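Local atomic coordinates of 2-oxoglutarate carboxylase small subunit (Hydrogenobacter thermophilus, PDB entry 7KCT), a protein that belongs to the biotin carboxylase family, contains an ATP-grasp fold and binds adenosine-5'-diphosphate, bicarbonate and magnesium. Residues Lys12-Ala17 with Ala83-Pro88; Lys31-Gln36 with Ile316-Ile321; Asn42-Thr47 with Glu385-Tyr390; His378-Gly383 with Ser392-Leu397. One frame throughout, in Å; residues are numbered along the deposited sequence.

Contact 1: residues Lys12-Ala17 with Ala83-Pro88; sequences KKVLVA and AEAIHP
The carbonyl oxygen of L15 is held twice by the 83-88 segment: H87 N donates to L15 O at 2.8 Å, almost in line with the C=O bond, and I86 CA lies 3.1 Å from L15 O in a CA-H...O contact. In return L15 N bonds to A85 O at 2.9 Å and A17 N to H87 O, the alternation expected of two parallel strands. Strands 13-16 and 85-87 are neighbours in the five-stranded parallel sheet of the Rossmann-like N-terminal domain. Bonding starts one residue ahead of strand 85-87, E84 N donating to K13 O. From E84 the side chain runs back, extended beyond CG, to K12, and K12 N meets OE1 of E84 at 2.8 Å from above the carboxylate plane, with a nearly straight N-H...O angle of 164°. The K12 amine does not share this grip, since its NZ stays 5.8 Å from E84 OE2. Apolar contacts pack one face, L15 CB against A83 CB at 4.0 Å and A17 CB against I86 CG2 at 3.9 Å, beneath helix 71-81; V14 and V16 face helix 20-32. Main-chain groups of the buried pair are thus matched to one another, and the carboxylate supplies an acceptor just before regular pairing begins.

Contact 2: residues Lys31-Gln36 with Ile316-Ile321; sequences KELGIQ and IVKWQI
One salt bridge and a small apolar cluster join E32, L33 and I35 to K318 and I321. In the ionic part, K318 NZ donates to E32 OE1 at 3.0 Å, arriving on the anti side of the carboxylate and 19° out of its plane. The two side chains meet at about a right angle: the lysine leaves with CG anti to the backbone N (chi1 -165°), then bends at chi3, which swings its amine onto the glutamate. R410 of the second subunit forms a salt bridge to the same OE1, so two cations share one oxygen, an arrangement that would probably favour the charged carboxylate. The apolar part centres on L33, whose CD1 and CD2 both lie 3.8 Å from CG of K318, lodging the lysine stem against the fork of the leucine. L33 CD1 also touches I321 CG2 at 3.8 Å. I35 CD1 lies 3.9 Å from I321 CG2, the two side chains running past each other in opposite directions. Between L33 and I35 the chain turns at G34, with positive phi, in a Schellman motif. Helix 316-324 of the ATP-grasp region thereby packs near the end of helix 20-32, V317 also resting on V26 and A29, while I35 leans on V14 of strand 13-16.

Contact 3: residues Asn42-Thr47 with Glu385-Tyr390; sequences NEIEST and EITPYY
Here I44, from an Asx turn in the N-terminal domain, packs on T387 and two consecutive tyrosines, Y389 and Y390, of the C-terminal domain; it is a partly buried, mainly van der Waals contact between loops. The turn follows strand 36-41 and the tyrosines follow the short strand 385-386. N42 OD1 accepts from I44 N at 2.9 Å, a local bond that closes the turn, with I44 directed at 385-390. With CG1 placed between the backbone N and the carbonyl carbon (chi1 55°), the isoleucine sends CD1 forward to meet Y389 CD2 at 3.6 Å and Y390 CE2 at 3.9 Å, obliquely to both rings. T387 CG2 lies on the same methyl. Y389 CB sits over the centre of the Y390 ring. The E45 side chain runs obliquely past that ring, its carboxylate turned 34° from the ring plane, with OE1 3.8 Å from Y390 CE2; its charge is met elsewhere, by R19 at OE2. The phenol of Y390 hydrogen-bonds to P64 O, outside both loops. Beside that same hydroxyl lies the stem of the turn's asparagine, N42 CB approaching Y390 OH to 3.8 Å.

Contact 4: residues His378-Gly383 with Ser392-Leu397; sequences HASSKG and SLIAKL
H378, at the end of strand 374-378, touches the neighbouring strand through its CB, 3.7 Å from A395 CB and 3.9 Å from I394 O. Its ring leads elsewhere: CG lies between the backbone N and the carbonyl carbon (chi1 79°), and the imidazole stacks on Y367 of the second subunit, with NE2 bonded to V368 O of that subunit and ND1 to Y366 OH of its own chain. Beyond H378 the chain leaves the strand, and A379 N donates to a water at 2.8 Å. S380 then turns its hydroxyl inward, OG being anti to the carbonyl carbon, and this oxygen both hydrogen-bonds to the same water at 2.8 Å and packs on I394 CG2 at 3.7 Å. The water also lies near I394 O, but the modelled 2.4 Å between them is too short to be relied on. Toward its other partner strand, 341-351, the segment 392-397 forms a classic beta bulge, I394 and A395 both facing I347. Direct contact is therefore made by carbon packing and by the serine oxygen on an isoleucine methyl, with a water bound by the loop beside the I394 carbonyl.

From the N terminus, segment 12-17 opens contact 1, which closes at 83-88 within the N-terminal domain. Before that closure, 31-36 and 42-47 depart for more distant partners, so contacts 2 and 3 each cross contact 1 and cross one another. Contact 2 closes at 316-321, tying the N-terminal sheet region to the ATP-grasp part, and meets contact 1 through V14 N with Q36 O and H87 NE2 with Q320 OE1. Contacts 1 and 2 have both closed before contact 4 opens at 378-383; contact 3 closes at 385-390 and contact 4 at 392-397, so these two also cross; none nests. Contact 3 bridges N- and C-terminal domains, contact 4 stays within the latter, and contacts 2 and 4 both touch the second subunit.

Contact 1: residues Lys12-Ala17 with Ala83-Pro88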
# COMPACT_ATOMS: atom_id res chain seq x y z
N LYS A 12 -3.02 20.67 -18.85
CA LYS A 12 -3.02 21.50 -17.70
C LYS A 12 -4.18 21.12 -16.82
O LYS A 12 -4.09 21.23 -15.65
CB LYS A 12 -3.18 22.96 -18.08
CG LYS A 12 -1.91 23.67 -18.49
CD LYS A 12 -2.27 24.88 -19.32
CE LYS A 12 -1.06 25.55 -19.95
NZ LYS A 12 -0.91 26.93 -19.42
N LYS A 13 -5.28 20.67 -17.40
CA LYS A 13 -6.45 20.33 -16.61
C LYS A 13 -7.23 19.13 -17.20
O LYS A 13 -7.42 19.07 -18.37
CB LYS A 13 -7.36 21.54 -16.50
CG LYS A 13 -8.58 21.34 -15.64
CD LYS A 13 -9.48 22.55 -15.60
CE LYS A 13 -8.79 23.72 -14.95
NZ LYS A 13 -9.72 24.79 -14.64
N VAL A 14 -7.64 18.19 -16.35
CA VAL A 14 -8.39 17.00 -16.77
C VAL A 14 -9.68 16.96 -15.97
O VAL A 14 -9.66 17.10 -14.73
CB VAL A 14 -7.59 15.70 -16.55
CG1 VAL A 14 -8.46 14.44 -16.77
CG2 VAL A 14 -6.37 15.69 -17.38
N LEU A 15 -10.79 16.73 -16.66
CA LEU A 15 -12.08 16.42 -16.04
C LEU A 15 -12.27 14.89 -15.96
O LEU A 15 -12.04 14.15 -16.94
CB LEU A 15 -13.18 17.09 -16.85
CG LEU A 15 -14.61 17.01 -16.32
CD1 LEU A 15 -15.56 18.12 -16.80
CD2 LEU A 15 -15.29 15.66 -16.59
N VAL A 16 -12.65 14.42 -14.77
CA VAL A 16 -12.85 13.01 -14.47
C VAL A 16 -14.35 12.78 -14.51
O VAL A 16 -15.08 13.28 -13.65
CB VAL A 16 -12.26 12.66 -13.10
CG1 VAL A 16 -12.46 11.23 -12.82
CG2 VAL A 16 -10.76 13.08 -13.03
N ALA A 17 -14.86 12.08 -15.52
CA ALA A 17 -16.31 11.93 -15.68
C ALA A 17 -16.79 10.64 -15.00
O ALA A 17 -17.17 9.66 -15.65
CB ALA A 17 -16.69 11.97 -17.15
N ALA A 83 -10.89 22.49 -19.24
CA ALA A 83 -10.28 21.17 -19.22
C ALA A 83 -9.92 20.77 -20.64
O ALA A 83 -10.74 20.86 -21.55
CB ALA A 83 -11.23 20.12 -18.60
N GLU A 84 -8.70 20.26 -20.83
CA GLU A 84 -8.24 19.87 -22.15
C GLU A 84 -8.55 18.41 -22.47
O GLU A 84 -8.44 18.00 -23.64
CB GLU A 84 -6.73 20.17 -22.27
CG GLU A 84 -6.41 21.66 -21.86
CD GLU A 84 -4.91 22.01 -21.75
OE1 GLU A 84 -4.11 21.13 -21.39
OE2 GLU A 84 -4.55 23.19 -22.00
N ALA A 85 -8.92 17.62 -21.47
CA ALA A 85 -9.07 16.18 -21.62
C ALA A 85 -10.04 15.68 -20.56
O ALA A 85 -10.21 16.30 -19.50
CB ALA A 85 -7.72 15.45 -21.50
N ILE A 86 -10.68 14.56 -20.88
CA ILE A 86 -11.67 13.91 -20.04
C ILE A 86 -11.27 12.46 -19.85
O ILE A 86 -11.01 11.75 -20.83
CB ILE A 86 -13.09 13.98 -20.62
CG1 ILE A 86 -13.63 15.39 -20.67
CG2 ILE A 86 -14.15 13.17 -19.80
CD1 ILE A 86 -15.01 15.55 -21.25
N HIS A 87 -11.22 12.02 -18.59
CA HIS A 87 -11.03 10.61 -18.34
C HIS A 87 -12.36 9.98 -17.94
O HIS A 87 -12.95 10.44 -16.95
CB HIS A 87 -9.97 10.38 -17.25
CG HIS A 87 -9.48 8.97 -17.21
ND1 HIS A 87 -10.34 7.91 -17.14
CD2 HIS A 87 -8.23 8.44 -17.20
CE1 HIS A 87 -9.67 6.78 -17.12
NE2 HIS A 87 -8.38 7.07 -17.16
N PRO A 88 -12.91 8.99 -18.66
CA PRO A 88 -14.24 8.47 -18.32
C PRO A 88 -14.27 7.38 -17.24
O PRO A 88 -15.36 6.92 -16.88
CB PRO A 88 -14.71 7.88 -19.65
CG PRO A 88 -13.48 7.27 -20.21
CD PRO A 88 -12.36 8.29 -19.83

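Contact 2: residues Lys31-Gln36 with Ile316-Ile321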
# COMPACT_ATOMS: atom_id res chain seq x y z
N LYS A 31 -2.69 14.30 -10.03
CA LYS A 31 -1.94 15.12 -9.09
C LYS A 31 -0.45 14.80 -9.16
O LYS A 31 0.39 15.71 -9.16
CB LYS A 31 -2.44 14.90 -7.67
CG LYS A 31 -3.79 15.58 -7.38
CD LYS A 31 -4.30 15.12 -5.97
CE LYS A 31 -3.58 15.86 -4.85
NZ LYS A 31 -4.00 17.32 -4.70
N GLU A 32 -0.11 13.51 -9.27
CA GLU A 32 1.30 13.14 -9.37
C GLU A 32 1.93 13.70 -10.64
O GLU A 32 3.10 14.07 -10.63
CB GLU A 32 1.47 11.62 -9.30
CG GLU A 32 1.17 11.02 -7.90
CD GLU A 32 1.22 9.47 -7.86
OE1 GLU A 32 1.51 8.90 -8.94
OE2 GLU A 32 0.97 8.84 -6.79
N LEU A 33 1.16 13.81 -11.72
CA LEU A 33 1.59 14.44 -12.97
C LEU A 33 1.52 15.96 -12.96
O LEU A 33 1.95 16.57 -13.93
CB LEU A 33 0.72 13.92 -14.13
CG LEU A 33 0.87 12.46 -14.52
CD1 LEU A 33 -0.16 12.03 -15.56
CD2 LEU A 33 2.29 12.25 -15.06
N GLY A 34 1.00 16.60 -11.90
CA GLY A 34 0.90 18.04 -11.84
C GLY A 34 -0.25 18.62 -12.61
O GLY A 34 -0.18 19.77 -13.05
N ILE A 35 -1.30 17.86 -12.81
CA ILE A 35 -2.45 18.27 -13.60
C ILE A 35 -3.56 18.68 -12.63
O ILE A 35 -3.83 17.97 -11.65
CB ILE A 35 -2.93 17.13 -14.51
CG1 ILE A 35 -1.84 16.73 -15.50
CG2 ILE A 35 -4.22 17.51 -15.18
CD1 ILE A 35 -2.08 15.33 -16.12
N GLN A 36 -4.24 19.78 -12.93
CA GLN A 36 -5.41 20.20 -12.18
C GLN A 36 -6.58 19.29 -12.52
O GLN A 36 -6.71 18.82 -13.65
CB GLN A 36 -5.76 21.65 -12.55
CG GLN A 36 -4.62 22.60 -12.12
CD GLN A 36 -4.68 23.97 -12.73
OE1 GLN A 36 -5.61 24.30 -13.45
NE2 GLN A 36 -3.69 24.81 -12.40
N ILE A 316 -0.82 1.85 -15.09
CA ILE A 316 -1.63 1.87 -16.31
C ILE A 316 -2.42 3.17 -16.47
O ILE A 316 -2.56 3.70 -17.58
CB ILE A 316 -2.56 0.65 -16.32
CG1 ILE A 316 -1.77 -0.66 -16.39
CG2 ILE A 316 -3.55 0.82 -17.45
CD1 ILE A 316 -2.67 -1.88 -15.94
N VAL A 317 -3.01 3.68 -15.39
CA VAL A 317 -3.80 4.91 -15.50
C VAL A 317 -2.91 6.10 -15.85
O VAL A 317 -3.29 6.95 -16.67
CB VAL A 317 -4.59 5.15 -14.19
CG1 VAL A 317 -5.35 6.46 -14.23
CG2 VAL A 317 -5.58 4.03 -13.97
N LYS A 318 -1.77 6.25 -15.17
CA LYS A 318 -0.87 7.33 -15.53
C LYS A 318 -0.48 7.23 -17.01
O LYS A 318 -0.41 8.25 -17.71
CB LYS A 318 0.36 7.32 -14.62
CG LYS A 318 1.16 8.61 -14.69
CD LYS A 318 2.35 8.66 -13.73
CE LYS A 318 1.94 8.82 -12.30
NZ LYS A 318 3.13 9.14 -11.43
N TRP A 319 -0.22 6.00 -17.50
CA TRP A 319 0.12 5.82 -18.91
C TRP A 319 -1.05 6.17 -19.82
O TRP A 319 -0.85 6.78 -20.88
CB TRP A 319 0.63 4.37 -19.19
CG TRP A 319 2.10 4.34 -18.96
CD1 TRP A 319 2.76 3.71 -17.93
CD2 TRP A 319 3.11 5.04 -19.71
NE1 TRP A 319 4.10 4.01 -17.99
CE2 TRP A 319 4.34 4.78 -19.10
CE3 TRP A 319 3.08 5.83 -20.88
CZ2 TRP A 319 5.55 5.31 -19.59
CZ3 TRP A 319 4.27 6.33 -21.37
CH2 TRP A 319 5.49 6.07 -20.72
N GLN A 320 -2.28 5.82 -19.44
CA GLN A 320 -3.42 6.30 -20.21
C GLN A 320 -3.29 7.80 -20.46
O GLN A 320 -3.48 8.28 -21.57
CB GLN A 320 -4.74 5.99 -19.49
CG GLN A 320 -5.36 4.61 -19.72
CD GLN A 320 -6.67 4.48 -18.97
OE1 GLN A 320 -6.72 4.63 -17.74
NE2 GLN A 320 -7.74 4.31 -19.71
N ILE A 321 -3.00 8.55 -19.40
CA ILE A 321 -3.02 10.00 -19.50
C ILE A 321 -1.87 10.50 -20.35
O ILE A 321 -2.03 11.38 -21.18
CB ILE A 321 -2.99 10.61 -18.09
CG1 ILE A 321 -4.29 10.26 -17.36
CG2 ILE A 321 -2.85 12.13 -18.19
CD1 ILE A 321 -4.21 10.41 -15.89

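Contact 3: residues Asn42-Thr47 with Glu385-Tyr390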
# COMPACT_ATOMS: atom_id res chain seq x y z
N ASN A 42 -23.45 14.34 -8.15
CA ASN A 42 -24.87 14.58 -7.90
C ASN A 42 -25.07 15.12 -6.50
O ASN A 42 -24.32 14.79 -5.57
CB ASN A 42 -25.66 13.27 -8.08
CG ASN A 42 -27.17 13.48 -8.06
OD1 ASN A 42 -27.77 13.51 -6.99
ND2 ASN A 42 -27.75 13.69 -9.23
N GLU A 43 -26.10 15.96 -6.35
CA GLU A 43 -26.46 16.52 -5.05
C GLU A 43 -26.53 15.44 -3.95
O GLU A 43 -26.28 15.73 -2.78
CB GLU A 43 -27.80 17.29 -5.15
N ILE A 44 -26.86 14.19 -4.28
CA ILE A 44 -26.92 13.21 -3.19
C ILE A 44 -25.56 12.82 -2.63
O ILE A 44 -25.50 12.20 -1.56
CB ILE A 44 -27.62 11.89 -3.58
CG1 ILE A 44 -26.94 11.31 -4.81
CG2 ILE A 44 -29.15 12.14 -3.75
CD1 ILE A 44 -27.15 9.87 -5.00
N GLU A 45 -24.46 13.17 -3.30
CA GLU A 45 -23.10 12.77 -2.95
C GLU A 45 -22.24 14.01 -2.70
O GLU A 45 -21.07 14.09 -3.09
CB GLU A 45 -22.50 11.92 -4.07
CG GLU A 45 -22.90 10.45 -4.07
CD GLU A 45 -21.93 9.60 -4.88
OE1 GLU A 45 -21.59 9.98 -6.04
OE2 GLU A 45 -21.50 8.55 -4.32
N SER A 46 -22.81 15.03 -2.05
CA SER A 46 -22.06 16.28 -1.94
C SER A 46 -20.86 16.12 -1.01
O SER A 46 -19.92 16.91 -1.12
CB SER A 46 -22.96 17.41 -1.44
OG SER A 46 -23.70 16.94 -0.33
N THR A 47 -20.84 15.08 -0.19
CA THR A 47 -19.69 14.83 0.66
C THR A 47 -18.74 13.78 0.07
O THR A 47 -17.84 13.35 0.76
CB THR A 47 -20.13 14.35 2.05
OG1 THR A 47 -20.82 13.09 1.92
CG2 THR A 47 -21.07 15.33 2.71
N GLU A 385 -22.31 7.01 2.64
CA GLU A 385 -23.66 6.47 2.41
C GLU A 385 -23.66 5.60 1.17
O GLU A 385 -23.25 6.04 0.11
CB GLU A 385 -24.65 7.65 2.30
N ILE A 386 -24.06 4.35 1.30
CA ILE A 386 -24.28 3.50 0.15
C ILE A 386 -25.71 3.79 -0.32
O ILE A 386 -26.66 3.59 0.45
CB ILE A 386 -24.09 2.01 0.51
CG1 ILE A 386 -22.64 1.70 0.92
CG2 ILE A 386 -24.51 1.11 -0.65
CD1 ILE A 386 -22.31 2.09 2.34
N THR A 387 -25.87 4.28 -1.55
CA THR A 387 -27.17 4.60 -2.15
C THR A 387 -27.60 3.48 -3.09
O THR A 387 -26.77 2.68 -3.54
CB THR A 387 -27.09 5.91 -2.94
OG1 THR A 387 -26.29 5.68 -4.10
CG2 THR A 387 -26.49 7.03 -2.09
N PRO A 388 -28.89 3.38 -3.44
CA PRO A 388 -29.29 2.35 -4.41
C PRO A 388 -28.89 2.68 -5.87
O PRO A 388 -28.88 1.79 -6.72
CB PRO A 388 -30.81 2.30 -4.22
CG PRO A 388 -31.16 3.73 -3.86
CD PRO A 388 -30.04 4.16 -2.95
N TYR A 389 -28.49 3.92 -6.15
CA TYR A 389 -28.30 4.39 -7.53
C TYR A 389 -27.02 3.90 -8.19
O TYR A 389 -26.96 3.83 -9.43
CB TYR A 389 -28.31 5.92 -7.52
CG TYR A 389 -29.51 6.51 -6.90
CD1 TYR A 389 -30.74 6.45 -7.55
CD2 TYR A 389 -29.44 7.16 -5.67
CE1 TYR A 389 -31.85 6.98 -6.99
CE2 TYR A 389 -30.53 7.69 -5.11
CZ TYR A 389 -31.74 7.60 -5.77
OH TYR A 389 -32.85 8.15 -5.21
N TYR A 390 -25.99 3.54 -7.40
CA TYR A 390 -24.69 3.21 -7.95
C TYR A 390 -24.19 1.85 -7.51
O TYR A 390 -24.75 1.19 -6.63
CB TYR A 390 -23.62 4.25 -7.53
CG TYR A 390 -24.01 5.64 -7.83
CD1 TYR A 390 -24.25 6.06 -9.14
CD2 TYR A 390 -24.16 6.55 -6.81
CE1 TYR A 390 -24.64 7.39 -9.41
CE2 TYR A 390 -24.52 7.83 -7.04
CZ TYR A 390 -24.75 8.25 -8.35
OH TYR A 390 -25.12 9.54 -8.57

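Contact 4: residues His378-Gly383 with Ser392-Leu397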
# COMPACT_ATOMS: atom_id res chain seq x y z
N HIS A 378 -9.96 3.09 -2.36
CA HIS A 378 -11.22 3.28 -1.65
C HIS A 378 -11.59 4.77 -1.63
O HIS A 378 -10.75 5.66 -1.82
CB HIS A 378 -11.13 2.69 -0.22
CG HIS A 378 -10.41 3.57 0.75
ND1 HIS A 378 -10.94 3.91 1.98
CD2 HIS A 378 -9.23 4.22 0.65
CE1 HIS A 378 -10.12 4.75 2.58
NE2 HIS A 378 -9.07 4.94 1.81
N ALA A 379 -12.87 5.02 -1.41
CA ALA A 379 -13.32 6.40 -1.34
C ALA A 379 -14.21 6.63 -0.13
O ALA A 379 -15.07 7.51 -0.16
CB ALA A 379 -14.04 6.82 -2.62
N SER A 380 -14.00 5.87 0.93
CA SER A 380 -14.91 5.80 2.06
C SER A 380 -14.26 6.26 3.36
O SER A 380 -13.04 6.24 3.51
CB SER A 380 -15.43 4.38 2.27
OG SER A 380 -16.37 4.08 1.26
N SER A 381 -15.13 6.70 4.26
CA SER A 381 -14.87 7.19 5.60
C SER A 381 -16.12 6.91 6.43
O SER A 381 -17.21 6.68 5.89
CB SER A 381 -14.61 8.71 5.63
OG SER A 381 -13.33 9.05 5.16
N LYS A 382 -15.98 7.02 7.74
CA LYS A 382 -17.19 6.99 8.56
C LYS A 382 -18.21 7.96 7.98
O LYS A 382 -17.88 9.11 7.63
CB LYS A 382 -16.87 7.35 10.01
CG LYS A 382 -18.14 7.67 10.79
CD LYS A 382 -18.09 7.24 12.21
CE LYS A 382 -19.31 7.74 12.98
NZ LYS A 382 -19.21 7.41 14.44
N GLY A 383 -19.46 7.50 7.87
CA GLY A 383 -20.52 8.32 7.31
C GLY A 383 -20.73 8.18 5.81
O GLY A 383 -21.63 8.83 5.27
N SER A 392 -22.18 -1.20 -5.87
CA SER A 392 -22.04 -1.42 -4.43
C SER A 392 -20.59 -1.45 -3.96
O SER A 392 -20.35 -1.64 -2.75
CB SER A 392 -22.74 -2.72 -3.99
OG SER A 392 -22.23 -3.84 -4.71
N LEU A 393 -19.64 -1.20 -4.86
CA LEU A 393 -18.22 -1.26 -4.53
C LEU A 393 -17.88 -0.20 -3.49
O LEU A 393 -18.23 0.97 -3.65
CB LEU A 393 -17.40 -1.09 -5.80
CG LEU A 393 -15.89 -1.38 -5.67
CD1 LEU A 393 -15.63 -2.77 -5.12
CD2 LEU A 393 -15.22 -1.17 -7.03
N ILE A 394 -17.29 -0.64 -2.39
CA ILE A 394 -16.77 0.24 -1.33
C ILE A 394 -15.26 0.43 -1.47
O ILE A 394 -14.74 1.52 -1.25
CB ILE A 394 -17.07 -0.34 0.07
CG1 ILE A 394 -18.52 -0.34 0.48
CG2 ILE A 394 -16.22 0.40 1.17
CD1 ILE A 394 -18.71 -1.18 1.71
N ALA A 395 -14.54 -0.66 -1.70
CA ALA A 395 -13.10 -0.63 -1.64
C ALA A 395 -12.60 -1.82 -2.44
O ALA A 395 -13.33 -2.79 -2.65
CB ALA A 395 -12.58 -0.69 -0.21
N LYS A 396 -11.40 -1.69 -2.96
CA LYS A 396 -10.65 -2.81 -3.54
C LYS A 396 -9.45 -3.01 -2.65
O LYS A 396 -8.70 -2.05 -2.38
CB LYS A 396 -10.21 -2.54 -4.98
CG LYS A 396 -11.35 -2.05 -5.85
CD LYS A 396 -11.00 -1.98 -7.34
CE LYS A 396 -9.93 -0.94 -7.66
NZ LYS A 396 -10.12 -0.40 -9.03
N LEU A 397 -9.30 -4.20 -2.12
CA LEU A 397 -8.13 -4.56 -1.35
C LEU A 397 -7.19 -5.35 -2.26
O LEU A 397 -7.60 -6.37 -2.81
CB LEU A 397 -8.52 -5.38 -0.13
CG LEU A 397 -7.45 -5.79 0.84
CD1 LEU A 397 -6.77 -4.55 1.29
CD2 LEU A 397 -8.18 -6.56 1.97
O HOH W 1 -15.36 3.84 -1.35